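Local coordinates for HTH-type transcriptional regulator AscG (Escherichia coli, PDB 3BRQ), which represses transcription of the cryptic asc operon as a sequence-specific DNA-binding regulator of the LacI family, at residues B[134-147]-B[200-212]. Numbering follows the deposited sequence.
Sequences LINAGHQEIAFLTG and KFSALVASNDDMA
The F144 ring lies beside V205 and reaches S207 just beyond strand 203-206. Its CG lies anti to the backbone N (chi1 -168°), which brings the end of the ring nearer the other strand. CB and CG pass near V205 O. CD1 meets V205 CB, and CE1 packs on V205 CG1 at 3.7 Å. CE2 and CZ both meet S207 OG, which comes obliquely to the ring, 3.2 Å from CZ. Y161 of helix 152-167 stacks on the same ring. With an alanine at F144, V205 and S207 would probably face a gap and Y161 would lose its stacking partner.

Strands 142-145 and 203-206 are parallel neighbours in the sheet of the C-terminal subdomain of the periplasmic binding protein-like fold. The chain between them holds helix 152-167, strand 177-178 and helix 184-197. A143 N donates to A203 O, A143 O accepts from V205 N, and L145 N donates to V205 O. Just past strand 203-206, S207 gives two bonds to L145 O, from OG at 2.8 Å and from N at 2.9 Å.

On the face opposite F144, L145 CD1 presses on L204 CD1 at a tight 3.3 Å, while L145 CG meets M211 CE, the methyl of a selenomethionine. A143 CB sits over one face of the F201 ring. At the other end, H139 ND1 and S202 OG share a nearly straight hydrogen bond of 2.5 Å. A203 CB makes a CH-pi contact over one face of the H139 ring, toward its rim, and H139 NE2 is hydrogen-bonded to I292 O.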
# COMPACT_ATOMS: atom_id res chain seq x y z
N LEU B 134 2.80 25.41 -11.60
CA LEU B 134 1.46 25.85 -11.88
C LEU B 134 1.44 27.34 -12.07
O LEU B 134 0.84 27.79 -13.05
CB LEU B 134 0.45 25.43 -10.77
CG LEU B 134 0.23 23.95 -10.57
CD1 LEU B 134 -0.62 23.65 -9.28
CD2 LEU B 134 -0.41 23.28 -11.76
N ILE B 135 2.04 28.10 -11.16
CA ILE B 135 2.05 29.57 -11.28
C ILE B 135 2.68 30.05 -12.61
O ILE B 135 2.14 30.95 -13.28
CB ILE B 135 2.77 30.27 -10.11
CG1 ILE B 135 2.08 29.93 -8.77
CG2 ILE B 135 2.83 31.83 -10.36
CD1 ILE B 135 2.85 30.36 -7.52
N ASN B 136 3.80 29.45 -12.99
CA ASN B 136 4.46 29.83 -14.24
C ASN B 136 3.72 29.37 -15.50
O ASN B 136 3.89 29.98 -16.56
CB ASN B 136 5.93 29.39 -14.24
CG ASN B 136 6.76 30.15 -13.22
OD1 ASN B 136 7.41 29.53 -12.35
ND2 ASN B 136 6.73 31.49 -13.29
N ALA B 137 2.89 28.32 -15.38
CA ALA B 137 1.93 27.96 -16.44
C ALA B 137 0.68 28.86 -16.47
O ALA B 137 -0.22 28.63 -17.27
CB ALA B 137 1.55 26.48 -16.40
N GLY B 138 0.64 29.90 -15.63
CA GLY B 138 -0.48 30.83 -15.61
C GLY B 138 -1.54 30.70 -14.52
O GLY B 138 -2.53 31.43 -14.52
N HIS B 139 -1.34 29.81 -13.56
CA HIS B 139 -2.35 29.58 -12.51
C HIS B 139 -2.12 30.50 -11.34
O HIS B 139 -1.12 30.35 -10.66
CB HIS B 139 -2.27 28.14 -12.04
CG HIS B 139 -2.78 27.15 -13.04
ND1 HIS B 139 -4.11 27.00 -13.33
CD2 HIS B 139 -2.13 26.24 -13.80
CE1 HIS B 139 -4.27 26.04 -14.23
NE2 HIS B 139 -3.08 25.54 -14.50
N GLN B 140 -3.02 31.45 -11.10
CA GLN B 140 -2.90 32.36 -9.96
C GLN B 140 -3.76 31.91 -8.74
O GLN B 140 -3.50 32.34 -7.62
CB GLN B 140 -3.28 33.80 -10.35
CG GLN B 140 -2.41 34.52 -11.43
CD GLN B 140 -1.01 34.83 -10.94
OE1 GLN B 140 -0.03 34.17 -11.35
NE2 GLN B 140 -0.89 35.83 -10.04
N GLU B 141 -4.79 31.09 -8.97
CA GLU B 141 -5.73 30.74 -7.92
C GLU B 141 -5.63 29.22 -7.80
O GLU B 141 -6.15 28.46 -8.65
CB GLU B 141 -7.14 31.23 -8.28
CG GLU B 141 -7.22 32.74 -8.52
CD GLU B 141 -8.58 33.12 -9.11
OE1 GLU B 141 -8.67 33.26 -10.35
OE2 GLU B 141 -9.57 33.27 -8.34
N ILE B 142 -4.91 28.79 -6.77
CA ILE B 142 -4.57 27.40 -6.63
C ILE B 142 -5.11 26.89 -5.28
O ILE B 142 -4.77 27.48 -4.24
CB ILE B 142 -2.99 27.20 -6.68
CG1 ILE B 142 -2.40 27.81 -7.97
CG2 ILE B 142 -2.65 25.74 -6.49
CD1 ILE B 142 -0.83 27.85 -8.03
N ALA B 143 -5.94 25.85 -5.32
CA ALA B 143 -6.40 25.14 -4.12
C ALA B 143 -5.36 24.14 -3.59
O ALA B 143 -4.51 23.66 -4.32
CB ALA B 143 -7.74 24.44 -4.40
N PHE B 144 -5.41 23.82 -2.30
CA PHE B 144 -4.50 22.90 -1.71
C PHE B 144 -5.25 21.99 -0.72
O PHE B 144 -5.97 22.46 0.17
CB PHE B 144 -3.36 23.63 -0.99
CG PHE B 144 -2.23 22.74 -0.59
CD1 PHE B 144 -1.17 22.44 -1.50
CD2 PHE B 144 -2.18 22.20 0.72
CE1 PHE B 144 -0.09 21.59 -1.09
CE2 PHE B 144 -1.11 21.39 1.13
CZ PHE B 144 -0.04 21.10 0.23
N LEU B 145 -5.12 20.68 -0.94
CA LEU B 145 -5.58 19.67 -0.01
C LEU B 145 -4.45 19.10 0.87
O LEU B 145 -3.54 18.42 0.38
CB LEU B 145 -6.22 18.51 -0.77
CG LEU B 145 -7.72 18.45 -1.06
CD1 LEU B 145 -8.21 19.75 -1.55
CD2 LEU B 145 -8.02 17.34 -2.09
N THR B 146 -4.53 19.35 2.17
CA THR B 146 -3.51 18.85 3.10
C THR B 146 -3.70 17.41 3.49
O THR B 146 -4.76 16.81 3.30
CB THR B 146 -3.43 19.74 4.41
OG1 THR B 146 -4.42 19.30 5.36
CG2 THR B 146 -3.75 21.16 4.05
N GLY B 147 -2.62 16.82 3.98
CA GLY B 147 -2.72 15.52 4.66
C GLY B 147 -2.99 15.75 6.13
O GLY B 147 -3.24 16.91 6.55
N LYS B 200 -12.86 30.94 -6.29
CA LYS B 200 -12.52 30.33 -7.58
C LYS B 200 -11.11 29.73 -7.57
O LYS B 200 -10.17 30.28 -6.96
CB LYS B 200 -12.60 31.38 -8.69
CG LYS B 200 -13.95 31.51 -9.35
CD LYS B 200 -14.06 30.49 -10.54
CE LYS B 200 -15.44 30.46 -11.23
NZ LYS B 200 -15.88 31.84 -11.65
N PHE B 201 -10.94 28.61 -8.25
CA PHE B 201 -9.61 28.12 -8.45
C PHE B 201 -9.47 27.43 -9.83
O PHE B 201 -10.43 26.80 -10.29
CB PHE B 201 -9.18 27.22 -7.26
CG PHE B 201 -10.10 26.02 -7.02
CD1 PHE B 201 -9.81 24.81 -7.60
CD2 PHE B 201 -11.24 26.13 -6.20
CE1 PHE B 201 -10.61 23.72 -7.41
CE2 PHE B 201 -12.08 25.04 -5.99
CZ PHE B 201 -11.75 23.84 -6.60
N SER B 202 -8.29 27.54 -10.46
CA SER B 202 -7.99 26.86 -11.75
C SER B 202 -7.14 25.60 -11.60
O SER B 202 -7.03 24.79 -12.53
CB SER B 202 -7.37 27.83 -12.80
OG SER B 202 -6.07 28.31 -12.41
N ALA B 203 -6.56 25.39 -10.42
CA ALA B 203 -5.73 24.23 -10.21
C ALA B 203 -5.86 23.78 -8.76
O ALA B 203 -6.12 24.60 -7.89
CB ALA B 203 -4.23 24.55 -10.56
N LEU B 204 -5.71 22.47 -8.53
CA LEU B 204 -5.77 21.88 -7.19
C LEU B 204 -4.53 21.02 -6.96
O LEU B 204 -4.23 20.09 -7.76
CB LEU B 204 -7.04 21.00 -7.01
CG LEU B 204 -6.93 20.18 -5.70
CD1 LEU B 204 -7.82 20.74 -4.66
CD2 LEU B 204 -7.24 18.71 -5.91
N VAL B 205 -3.82 21.28 -5.85
CA VAL B 205 -2.66 20.44 -5.45
C VAL B 205 -3.13 19.59 -4.28
O VAL B 205 -3.51 20.17 -3.25
CB VAL B 205 -1.43 21.30 -5.07
CG1 VAL B 205 -0.26 20.43 -4.59
CG2 VAL B 205 -0.98 22.14 -6.29
N ALA B 206 -3.20 18.25 -4.46
CA ALA B 206 -3.55 17.32 -3.37
C ALA B 206 -2.26 16.76 -2.81
O ALA B 206 -1.39 16.38 -3.57
CB ALA B 206 -4.42 16.15 -3.88
N SER B 207 -2.19 16.64 -1.48
CA SER B 207 -0.97 16.19 -0.83
C SER B 207 -0.68 14.71 -1.02
O SER B 207 0.43 14.28 -0.70
CB SER B 207 -0.94 16.63 0.65
OG SER B 207 -0.76 18.04 0.72
N ASN B 208 -1.61 13.91 -1.59
CA ASN B 208 -1.18 12.59 -2.05
C ASN B 208 -2.07 12.13 -3.23
O ASN B 208 -3.10 12.74 -3.54
CB ASN B 208 -1.15 11.55 -0.91
CG ASN B 208 -2.57 11.12 -0.43
OD1 ASN B 208 -3.53 11.84 -0.58
ND2 ASN B 208 -2.66 9.94 0.20
N ASP B 209 -1.71 11.05 -3.89
CA ASP B 209 -2.49 10.71 -5.08
C ASP B 209 -3.86 10.30 -4.68
O ASP B 209 -4.79 10.66 -5.36
CB ASP B 209 -1.82 9.62 -5.92
CG ASP B 209 -0.60 10.15 -6.66
OD1 ASP B 209 -0.38 11.39 -6.68
OD2 ASP B 209 0.13 9.29 -7.23
N ASP B 210 -4.01 9.59 -3.57
CA ASP B 210 -5.38 9.13 -3.14
C ASP B 210 -6.39 10.24 -3.02
O ASP B 210 -7.49 10.13 -3.51
CB ASP B 210 -5.35 8.32 -1.85
CG ASP B 210 -4.82 6.88 -2.10
OD1 ASP B 210 -4.57 6.54 -3.26
OD2 ASP B 210 -4.67 6.08 -1.17
N MSE B 211 -6.03 11.33 -2.33
CA MSE B 211 -6.88 12.47 -2.29
C MSE B 211 -7.08 13.13 -3.65
O MSE B 211 -8.19 13.60 -3.92
CB MSE B 211 -6.34 13.49 -1.25
CG MSE B 211 -6.43 12.93 0.23
SE MSE B 211 -5.98 14.47 1.40
CE MSE B 211 -7.41 15.59 1.07
N ALA B 212 -6.05 13.18 -4.51
CA ALA B 212 -6.18 13.81 -5.82
C ALA B 212 -7.22 12.98 -6.61
O ALA B 212 -8.01 13.53 -7.35
CB ALA B 212 -4.86 13.83 -6.56
O HOH W 1 -9.42 32.43 -5.96
O HOH W 2 -5.90 30.79 -11.91
O HOH W 3 -0.26 18.89 3.17